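Long-range contacts in thermosome subunit (Methanococcoides burtonii, PDB 3AQ1), which probably acts as an ATP-dependent group II chaperonin, binding unfolded proteins and using ATP hydrolysis to help them fold: residues L371-Y376 with K390-L395; E366-L371 with S419-G424; E62-K67 with Q385-K390. One frame throughout, in Å; residues are numbered along the deposited sequence.

Contact 1. Residues L371-Y376 with K390-L395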
loop_
_atom_site.group_PDB
_atom_site.type_symbol
_atom_site.label_atom_id
_atom_site.label_comp_id
_atom_site.label_asym_id
_atom_site.label_seq_id
_atom_site.Cartn_x
_atom_site.Cartn_y
_atom_site.Cartn_z
ATOM N N LEU A 371 11.587 6.500 27.581
ATOM C CA LEU A 371 11.196 6.597 28.977
ATOM C C LEU A 371 10.916 5.218 29.580
ATOM O O LEU A 371 11.487 4.849 30.601
ATOM C CB LEU A 371 9.976 7.499 29.125
ATOM C CG LEU A 371 9.344 7.497 30.514
ATOM C CD1 LEU A 371 10.210 8.299 31.477
ATOM C CD2 LEU A 371 7.931 8.045 30.469
ATOM N N ARG A 372 10.038 4.452 28.945
ATOM C CA ARG A 372 9.645 3.158 29.478
ATOM C C ARG A 372 10.757 2.139 29.392
ATOM O O ARG A 372 10.720 1.116 30.066
ATOM C CB ARG A 372 8.432 2.623 28.741
ATOM C CG ARG A 372 7.188 3.428 28.968
ATOM C CD ARG A 372 6.162 3.059 27.919
ATOM N NE ARG A 372 4.909 3.775 28.111
ATOM C CZ ARG A 372 3.808 3.215 28.590
ATOM N NH1 ARG A 372 3.806 1.928 28.912
ATOM N NH2 ARG A 372 2.708 3.940 28.734
ATOM N N LEU A 373 11.748 2.402 28.556
ATOM C CA LEU A 373 12.817 1.432 28.399
ATOM C C LEU A 373 13.931 1.751 29.385
ATOM O O LEU A 373 14.763 0.902 29.688
ATOM C CB LEU A 373 13.332 1.413 26.960
ATOM C CG LEU A 373 14.299 0.285 26.612
ATOM C CD1 LEU A 373 13.619 -1.058 26.807
ATOM C CD2 LEU A 373 14.812 0.447 25.184
ATOM N N SER A 374 13.937 2.986 29.880
ATOM C CA SER A 374 14.867 3.387 30.930
ATOM C C SER A 374 14.341 2.906 32.268
ATOM O O SER A 374 15.106 2.698 33.207
ATOM C CB SER A 374 15.070 4.905 30.953
ATOM O OG SER A 374 16.104 5.294 30.066
ATOM N N GLU A 375 13.026 2.736 32.348
ATOM C CA GLU A 375 12.411 2.134 33.518
ATOM C C GLU A 375 12.765 0.651 33.546
ATOM O O GLU A 375 13.151 0.111 34.588
ATOM C CB GLU A 375 10.893 2.342 33.506
ATOM C CG GLU A 375 10.411 3.439 34.449
ATOM C CD GLU A 375 9.236 4.235 33.892
ATOM O OE1 GLU A 375 8.841 3.999 32.731
ATOM O OE2 GLU A 375 8.707 5.108 34.613
ATOM N N TYR A 376 12.650 0.002 32.391
ATOM C CA TYR A 376 13.029 -1.399 32.250
ATOM C C TYR A 376 14.496 -1.584 32.630
ATOM O O TYR A 376 14.834 -2.477 33.407
ATOM C CB TYR A 376 12.787 -1.871 30.813
ATOM C CG TYR A 376 12.914 -3.364 30.603
ATOM C CD1 TYR A 376 11.975 -4.240 31.132
ATOM C CD2 TYR A 376 13.960 -3.898 29.860
ATOM C CE1 TYR A 376 12.082 -5.615 30.939
ATOM C CE2 TYR A 376 14.076 -5.274 29.658
ATOM C CZ TYR A 376 13.131 -6.128 30.203
ATOM O OH TYR A 376 13.227 -7.490 30.012
ATOM N N LYS A 390 21.610 2.318 27.394
ATOM C CA LYS A 390 22.169 3.120 26.314
ATOM C C LYS A 390 21.288 3.059 25.073
ATOM O O LYS A 390 21.214 4.023 24.313
ATOM C CB LYS A 390 23.603 2.694 25.995
ATOM C CG LYS A 390 24.647 3.222 26.985
ATOM C CD LYS A 390 24.837 4.731 26.844
ATOM C CE LYS A 390 25.910 5.273 27.788
ATOM N NZ LYS A 390 26.256 6.695 27.468
ATOM N N PHE A 391 20.609 1.933 24.871
ATOM C CA PHE A 391 19.669 1.817 23.764
ATOM C C PHE A 391 18.573 2.849 23.986
ATOM O O PHE A 391 18.351 3.730 23.149
ATOM C CB PHE A 391 19.083 0.404 23.686
ATOM C CG PHE A 391 18.382 0.088 22.380
ATOM C CD1 PHE A 391 17.097 0.511 22.146
ATOM C CD2 PHE A 391 18.999 -0.672 21.413
ATOM C CE1 PHE A 391 16.447 0.199 20.955
ATOM C CE2 PHE A 391 18.350 -0.982 20.222
ATOM C CZ PHE A 391 17.076 -0.548 19.999
ATOM N N ALA A 392 17.907 2.752 25.132
ATOM C CA ALA A 392 16.834 3.681 25.466
ATOM C C ALA A 392 17.265 5.146 25.313
ATOM O O ALA A 392 16.442 6.014 25.058
ATOM C CB ALA A 392 16.312 3.408 26.869
ATOM N N GLU A 393 18.559 5.414 25.448
ATOM C CA GLU A 393 19.081 6.775 25.311
ATOM C C GLU A 393 19.204 7.185 23.854
ATOM O O GLU A 393 19.045 8.356 23.511
ATOM C CB GLU A 393 20.467 6.897 25.945
ATOM C CG GLU A 393 20.532 6.867 27.463
ATOM C CD GLU A 393 21.889 7.339 27.951
ATOM O OE1 GLU A 393 22.671 7.815 27.095
ATOM O OE2 GLU A 393 22.173 7.243 29.166
ATOM N N ALA A 394 19.530 6.218 23.006
ATOM C CA ALA A 394 19.744 6.486 21.596
ATOM C C ALA A 394 18.436 6.900 20.941
ATOM O O ALA A 394 18.418 7.736 20.025
ATOM C CB ALA A 394 20.328 5.265 20.915
ATOM N N LEU A 395 17.342 6.314 21.418
ATOM C CA LEU A 395 16.023 6.596 20.875
ATOM C C LEU A 395 15.735 8.098 20.774
ATOM O O LEU A 395 15.172 8.565 19.790
ATOM C CB LEU A 395 14.963 5.897 21.715
ATOM C CG LEU A 395 14.986 4.393 21.446
ATOM C CD1 LEU A 395 13.971 3.655 22.302
ATOM C CD2 LEU A 395 14.746 4.130 19.951
#

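Contact 2. Residues E366-L371 with S419-G424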
loop_
_atom_site.group_PDB
_atom_site.type_symbol
_atom_site.label_atom_id
_atom_site.label_comp_id
_atom_site.label_asym_id
_atom_site.label_seq_id
_atom_site.Cartn_x
_atom_site.Cartn_y
_atom_site.Cartn_z
ATOM N N GLU A 366 9.357 7.633 20.224
ATOM C CA GLU A 366 10.724 7.426 20.653
ATOM C C GLU A 366 10.880 7.847 22.115
ATOM O O GLU A 366 11.515 7.154 22.918
ATOM C CB GLU A 366 11.680 8.182 19.743
ATOM C CG GLU A 366 11.913 7.486 18.401
ATOM C CD GLU A 366 10.885 7.844 17.333
ATOM O OE1 GLU A 366 9.976 8.661 17.599
ATOM O OE2 GLU A 366 10.998 7.306 16.214
ATOM N N VAL A 367 10.283 8.984 22.451
ATOM C CA VAL A 367 10.296 9.511 23.810
ATOM C C VAL A 367 9.602 8.560 24.796
ATOM O O VAL A 367 10.155 8.246 25.851
ATOM C CB VAL A 367 9.617 10.874 23.827
ATOM C CG1 VAL A 367 9.406 11.386 25.248
ATOM C CG2 VAL A 367 10.428 11.841 22.996
ATOM N N GLU A 368 8.399 8.101 24.445
ATOM C CA GLU A 368 7.700 7.075 25.225
ATOM C C GLU A 368 8.540 5.797 25.360
ATOM O O GLU A 368 8.755 5.304 26.462
ATOM C CB GLU A 368 6.328 6.742 24.617
ATOM C CG GLU A 368 5.368 6.079 25.595
ATOM C CD GLU A 368 5.064 6.971 26.797
ATOM O OE1 GLU A 368 5.024 8.207 26.621
ATOM O OE2 GLU A 368 4.868 6.444 27.915
ATOM N N LEU A 369 9.010 5.260 24.241
ATOM C CA LEU A 369 9.885 4.094 24.287
ATOM C C LEU A 369 11.070 4.349 25.185
ATOM O O LEU A 369 11.340 3.563 26.085
ATOM C CB LEU A 369 10.368 3.717 22.893
ATOM C CG LEU A 369 9.279 3.034 22.077
ATOM C CD1 LEU A 369 9.781 2.739 20.691
ATOM C CD2 LEU A 369 8.887 1.769 22.780
ATOM N N SER A 370 11.773 5.452 24.950
ATOM C CA SER A 370 12.963 5.781 25.734
ATOM C C SER A 370 12.667 5.820 27.220
ATOM O O SER A 370 13.404 5.253 28.028
ATOM C CB SER A 370 13.532 7.119 25.304
ATOM O OG SER A 370 14.559 7.527 26.188
ATOM N N LEU A 371 11.587 6.500 27.581
ATOM C CA LEU A 371 11.196 6.597 28.977
ATOM C C LEU A 371 10.916 5.218 29.580
ATOM O O LEU A 371 11.487 4.849 30.601
ATOM C CB LEU A 371 9.976 7.499 29.125
ATOM C CG LEU A 371 9.344 7.497 30.514
ATOM C CD1 LEU A 371 10.210 8.299 31.477
ATOM C CD2 LEU A 371 7.931 8.045 30.469
ATOM N N SER A 419 8.535 16.166 30.019
ATOM C CA SER A 419 7.535 16.601 30.976
ATOM C C SER A 419 6.189 16.007 30.579
ATOM O O SER A 419 5.572 15.271 31.344
ATOM C CB SER A 419 7.465 18.127 31.023
ATOM O OG SER A 419 6.277 18.570 31.663
ATOM N N GLN A 420 5.753 16.297 29.363
ATOM C CA GLN A 420 4.460 15.814 28.914
ATOM C C GLN A 420 4.331 14.288 28.908
ATOM O O GLN A 420 3.299 13.750 29.299
ATOM C CB GLN A 420 4.092 16.422 27.564
ATOM C CG GLN A 420 3.539 17.811 27.717
ATOM C CD GLN A 420 2.714 18.223 26.532
ATOM O OE1 GLN A 420 3.001 19.232 25.883
ATOM N NE2 GLN A 420 1.682 17.436 26.224
ATOM N N HIS A 421 5.371 13.584 28.485
ATOM C CA HIS A 421 5.315 12.129 28.523
ATOM C C HIS A 421 5.334 11.553 29.940
ATOM O O HIS A 421 4.525 10.677 30.265
ATOM C CB HIS A 421 6.389 11.520 27.633
ATOM C CG HIS A 421 5.979 11.443 26.197
ATOM N ND1 HIS A 421 5.567 10.270 25.604
ATOM C CD2 HIS A 421 5.869 12.404 25.251
ATOM C CE1 HIS A 421 5.241 10.508 24.347
ATOM N NE2 HIS A 421 5.413 11.795 24.107
ATOM N N GLU A 422 6.243 12.059 30.777
ATOM C CA GLU A 422 6.279 11.699 32.190
ATOM C C GLU A 422 4.898 11.879 32.815
ATOM O O GLU A 422 4.516 11.138 33.718
ATOM C CB GLU A 422 7.294 12.562 32.947
ATOM C CG GLU A 422 8.753 12.223 32.679
ATOM C CD GLU A 422 9.715 13.286 33.197
ATOM O OE1 GLU A 422 9.272 14.265 33.861
ATOM O OE2 GLU A 422 10.927 13.133 32.929
ATOM N N LYS A 423 4.156 12.868 32.327
ATOM C CA LYS A 423 2.839 13.185 32.871
ATOM C C LYS A 423 1.687 12.451 32.162
ATOM O O LYS A 423 0.519 12.699 32.460
ATOM C CB LYS A 423 2.602 14.703 32.875
ATOM C CG LYS A 423 3.485 15.477 33.866
ATOM C CD LYS A 423 3.239 16.986 33.762
ATOM C CE LYS A 423 3.959 17.774 34.849
ATOM N NZ LYS A 423 5.437 17.728 34.683
ATOM N N GLY A 424 2.017 11.557 31.228
ATOM C CA GLY A 424 1.039 10.636 30.668
ATOM C C GLY A 424 0.424 10.971 29.322
ATOM O O GLY A 424 -0.563 10.354 28.927
#

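Contact 3. Residues E62-K67 with Q385-K390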
loop_
_atom_site.group_PDB
_atom_site.type_symbol
_atom_site.label_atom_id
_atom_site.label_comp_id
_atom_site.label_asym_id
_atom_site.label_seq_id
_atom_site.Cartn_x
_atom_site.Cartn_y
_atom_site.Cartn_z
ATOM N N GLU A 62 30.603 1.943 21.118
ATOM C CA GLU A 62 32.038 2.173 21.103
ATOM C C GLU A 62 32.457 2.849 22.405
ATOM O O GLU A 62 33.531 2.578 22.932
ATOM C CB GLU A 62 32.482 2.922 19.829
ATOM C CG GLU A 62 32.742 1.943 18.640
ATOM C CD GLU A 62 32.723 2.582 17.245
ATOM O OE1 GLU A 62 32.535 3.812 17.141
ATOM O OE2 GLU A 62 32.896 1.844 16.245
ATOM N N GLU A 63 31.585 3.690 22.948
ATOM C CA GLU A 63 31.777 4.196 24.302
ATOM C C GLU A 63 31.841 3.048 25.313
ATOM O O GLU A 63 32.841 2.896 26.017
ATOM C CB GLU A 63 30.660 5.166 24.695
ATOM C CG GLU A 63 30.637 6.471 23.913
ATOM C CD GLU A 63 29.525 7.400 24.378
ATOM O OE1 GLU A 63 28.578 6.921 25.057
ATOM O OE2 GLU A 63 29.605 8.611 24.064
ATOM N N LEU A 64 30.776 2.249 25.384
ATOM C CA LEU A 64 30.694 1.121 26.325
ATOM C C LEU A 64 31.837 0.108 26.202
ATOM O O LEU A 64 32.053 -0.702 27.104
ATOM C CB LEU A 64 29.367 0.365 26.192
ATOM C CG LEU A 64 28.050 1.024 26.603
ATOM C CD1 LEU A 64 26.982 -0.050 26.748
ATOM C CD2 LEU A 64 28.202 1.824 27.889
ATOM N N ILE A 65 32.550 0.131 25.085
ATOM C CA ILE A 65 33.680 -0.765 24.908
ATOM C C ILE A 65 34.945 -0.132 25.498
ATOM O O ILE A 65 35.688 -0.777 26.244
ATOM C CB ILE A 65 33.866 -1.129 23.425
ATOM C CG1 ILE A 65 32.712 -2.006 22.960
ATOM C CG2 ILE A 65 35.167 -1.859 23.200
ATOM C CD1 ILE A 65 32.848 -2.459 21.527
ATOM N N MET A 66 35.172 1.140 25.187
ATOM C CA MET A 66 36.276 1.881 25.784
ATOM C C MET A 66 36.091 2.047 27.296
ATOM O O MET A 66 36.852 2.771 27.940
ATOM C CB MET A 66 36.430 3.248 25.114
ATOM C CG MET A 66 37.060 3.203 23.738
ATOM S SD MET A 66 36.900 4.799 22.919
ATOM C CE MET A 66 37.919 4.544 21.465
ATOM N N LYS A 67 35.078 1.381 27.850
ATOM C CA LYS A 67 34.826 1.380 29.294
ATOM C C LYS A 67 34.878 -0.025 29.881
ATOM O O LYS A 67 34.650 -0.204 31.078
ATOM C CB LYS A 67 33.466 2.004 29.630
ATOM C CG LYS A 67 33.490 3.504 29.890
ATOM C CD LYS A 67 32.212 3.967 30.597
ATOM C CE LYS A 67 32.011 3.207 31.905
ATOM N NZ LYS A 67 30.883 3.740 32.720
ATOM N N GLN A 385 22.435 -4.233 31.666
ATOM C CA GLN A 385 21.670 -3.044 32.024
ATOM C C GLN A 385 22.228 -1.769 31.396
ATOM O O GLN A 385 21.475 -0.936 30.895
ATOM C CB GLN A 385 21.586 -2.872 33.538
ATOM C CG GLN A 385 20.950 -1.552 33.939
ATOM C CD GLN A 385 21.102 -1.240 35.412
ATOM O OE1 GLN A 385 21.370 -2.174 36.200
ATOM N NE2 GLN A 385 20.947 -0.054 35.780
ATOM N N LEU A 386 23.546 -1.607 31.443
ATOM C CA LEU A 386 24.181 -0.460 30.805
ATOM C C LEU A 386 23.823 -0.406 29.322
ATOM O O LEU A 386 23.506 0.654 28.788
ATOM C CB LEU A 386 25.699 -0.510 30.998
ATOM C CG LEU A 386 26.200 0.295 32.203
ATOM C CD1 LEU A 386 27.553 -0.206 32.720
ATOM C CD2 LEU A 386 26.236 1.796 31.873
ATOM N N ALA A 387 23.856 -1.569 28.677
ATOM C CA ALA A 387 23.601 -1.693 27.247
ATOM C C ALA A 387 22.178 -1.297 26.870
ATOM O O ALA A 387 21.970 -0.513 25.939
ATOM C CB ALA A 387 23.893 -3.110 26.785
ATOM N N VAL A 388 21.206 -1.859 27.583
ATOM C CA VAL A 388 19.806 -1.540 27.341
ATOM C C VAL A 388 19.508 -0.083 27.688
ATOM O O VAL A 388 18.747 0.599 27.003
ATOM C CB VAL A 388 18.886 -2.473 28.130
ATOM C CG1 VAL A 388 17.476 -1.941 28.128
ATOM C CG2 VAL A 388 18.936 -3.855 27.521
ATOM N N SER A 389 20.132 0.390 28.755
ATOM C CA SER A 389 20.011 1.779 29.149
ATOM C C SER A 389 20.492 2.684 28.012
ATOM O O SER A 389 19.860 3.692 27.695
ATOM C CB SER A 389 20.814 2.028 30.430
ATOM O OG SER A 389 20.578 3.326 30.935
ATOM N N LYS A 390 21.610 2.318 27.394
ATOM C CA LYS A 390 22.169 3.120 26.314
ATOM C C LYS A 390 21.288 3.059 25.073
ATOM O O LYS A 390 21.214 4.023 24.313
ATOM C CB LYS A 390 23.603 2.694 25.995
ATOM C CG LYS A 390 24.647 3.222 26.985
ATOM C CD LYS A 390 24.837 4.731 26.844
ATOM C CE LYS A 390 25.910 5.273 27.788
ATOM N NZ LYS A 390 26.256 6.695 27.468
#

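Contact 1. Residues L371-Y376 with K390-L395
Leu373 and Ala392 meet where two consecutive helices, 364-378 and 383-394, fold back on each other as an alpha-alpha hairpin in what the chaperonin family knows as the equatorial domain. The short helix segments run antiparallel at 171°, with their axes 8.4 Å apart, and the nearest CA pair is that of Leu373 and Ala392, 5.5 Å apart. The small methyl of Ala392 permits this close approach.

The contact is chiefly apolar. Ala392 CB sits against the inner half of the leucine side chain, 3.6 Å from Leu373 CB, and it also touches CG and CD2 of that residue. With CG of Leu373 anti to the backbone N (chi1 -171°), the branched end is carried across to the partner helix, and CD2 is the methyl that goes on beyond Ala392. Leu373 CD2 comes within 3.8 Å of Phe391 CD1, the two side chains meeting at a slant. More loosely, Leu373 CD2 lies 4.4 Å from Leu395 CD1.

Other helices close round this seam. Phe391 also packs on Leu57 of helix 45-65 and Ala81 of helix 71-92, while Leu373 reaches Lys84 of the latter, so the hairpin is joined to two helices from the beginning of the chain.

Polar groups play a smaller part, and no hydrogen bond passes between 371-376 and 390-395. The one polar side chain that touches across is Ser374, at the margin. Its hydroxyl also makes a weak hydrogen bond with the carbonyl of Ser370, one turn earlier in its own helix. Across the seam, Ser374 OG rests 3.7 Å from the methyl carbon CB of Ala392, a van der Waals contact.

Contact 2. Residues E366-L371 with S419-G424
The imidazole of His421 has the methyl CG1 of Val367 over one face and the carboxylate of Glu368 at its edge. Val367 CG1 stands 3.8 Å from the centroid of the His421 ring, a CH-pi contact over the face but displaced toward the rim, where Val367 CG1 is 3.6 Å from His421 CG. At the edge, Glu368 OE1 accepts a hydrogen bond from His421 ND1. The bond from His421 ND1 to Glu368 OE1 is nearly straight, 161° at the hydrogen, and its modelled length of 2.4 Å is too short to be trusted at this resolution. The carboxylate and ring planes are 31° apart. A bend at chi2 (61°) curls the Glu368 chain, bringing its carboxylate to the histidine.

Both groups are held twice. His421 NE2 bonds to the carbonyl of Ala428, and Glu368 OE2 forms a salt bridge with Arg372 one turn on. With a carboxylate and a carbonyl as the partners of its two nitrogens, the ring may be protonated, though the model cannot settle this.

Leu371 completes the contact on its more open side: its CD1 lies 4.4 Å from Glu422 CG, and its CD2 is 4.3 Å from His421 O.

Helix 364-378 is thus fastened to the C-terminal end of helix 410-422, which Gly424 closes with positive phi in a Schellman motif. The arrangement is a His-carboxylate hydrogen bond serving helix packing in the equatorial domain of the chaperonin fold.

Contact 3. Residues E62-K67 with Q385-K390
The last turn of helix 45-65 comes up to helix 383-394 with Leu64 and Ala387 as the nearest backbone pair, their CA atoms 7.7 Å apart. Leu64 fills the interval. Leu64 CD1 reaches the other helix's backbone, resting 3.8 Å from Ala387 CA, closer than to the methyl of that alanine. CD2 is directed to the aliphatic stem of the lysine one turn along: Leu64 CD2 lies 3.9 Å from Lys390 CG. Leu386 makes a looser contact at the exposed margin, its CD2 4.4 Å from Leu64 CD2. Leu64 also packs on Ile74 of helix 71-92.

The two segments are 318 residues apart in sequence, yet lie together in the equatorial domain. That domain is discontinuous in chaperonins: helices from the first part of the chain pack with helices from the last part, and the intermediate and apical domains are inserted between. Here helix 45-65 supplies the early partner and helix 383-394 the late one.

A charged pair borders the leucine. Lys390 has a bend at chi2 (-70°), after which the chain straightens, so that CG and CE pass Leu64 while the ammonium group goes on to Glu63. The glutamate is extended beyond its CG and meets the lysine at about a right angle. Lys390 NZ is 3.4 Å from Glu63 OE1, a salt bridge whose hydrogen bond is weak. The ammonium group is shared as well with Glu393, one turn on in its own helix, in a long and weak ion pair.

Contacts 1 and 2 are both mostly buried and share helix 364-378, gripped by its hairpin partner in contact 1 and by helix 410-422 in contact 2. Leu371 is common to both, though it touches across contact 2 alone, and Ser370 OG bonds to the carbonyl O of Ala392 between them. Contact 3 is only partly buried and joins contact 1 through helix 383-394, where Lys390 is common and Val388 CG1 packs near Leu373 CG; it does not touch contact 2. The chemistry differs accordingly: chiefly apolar across contact 1, without a hydrogen bond between its two segments, a buried histidine-carboxylate bond in contact 2, and a leucine bordered by a weak salt bridge in contact 3.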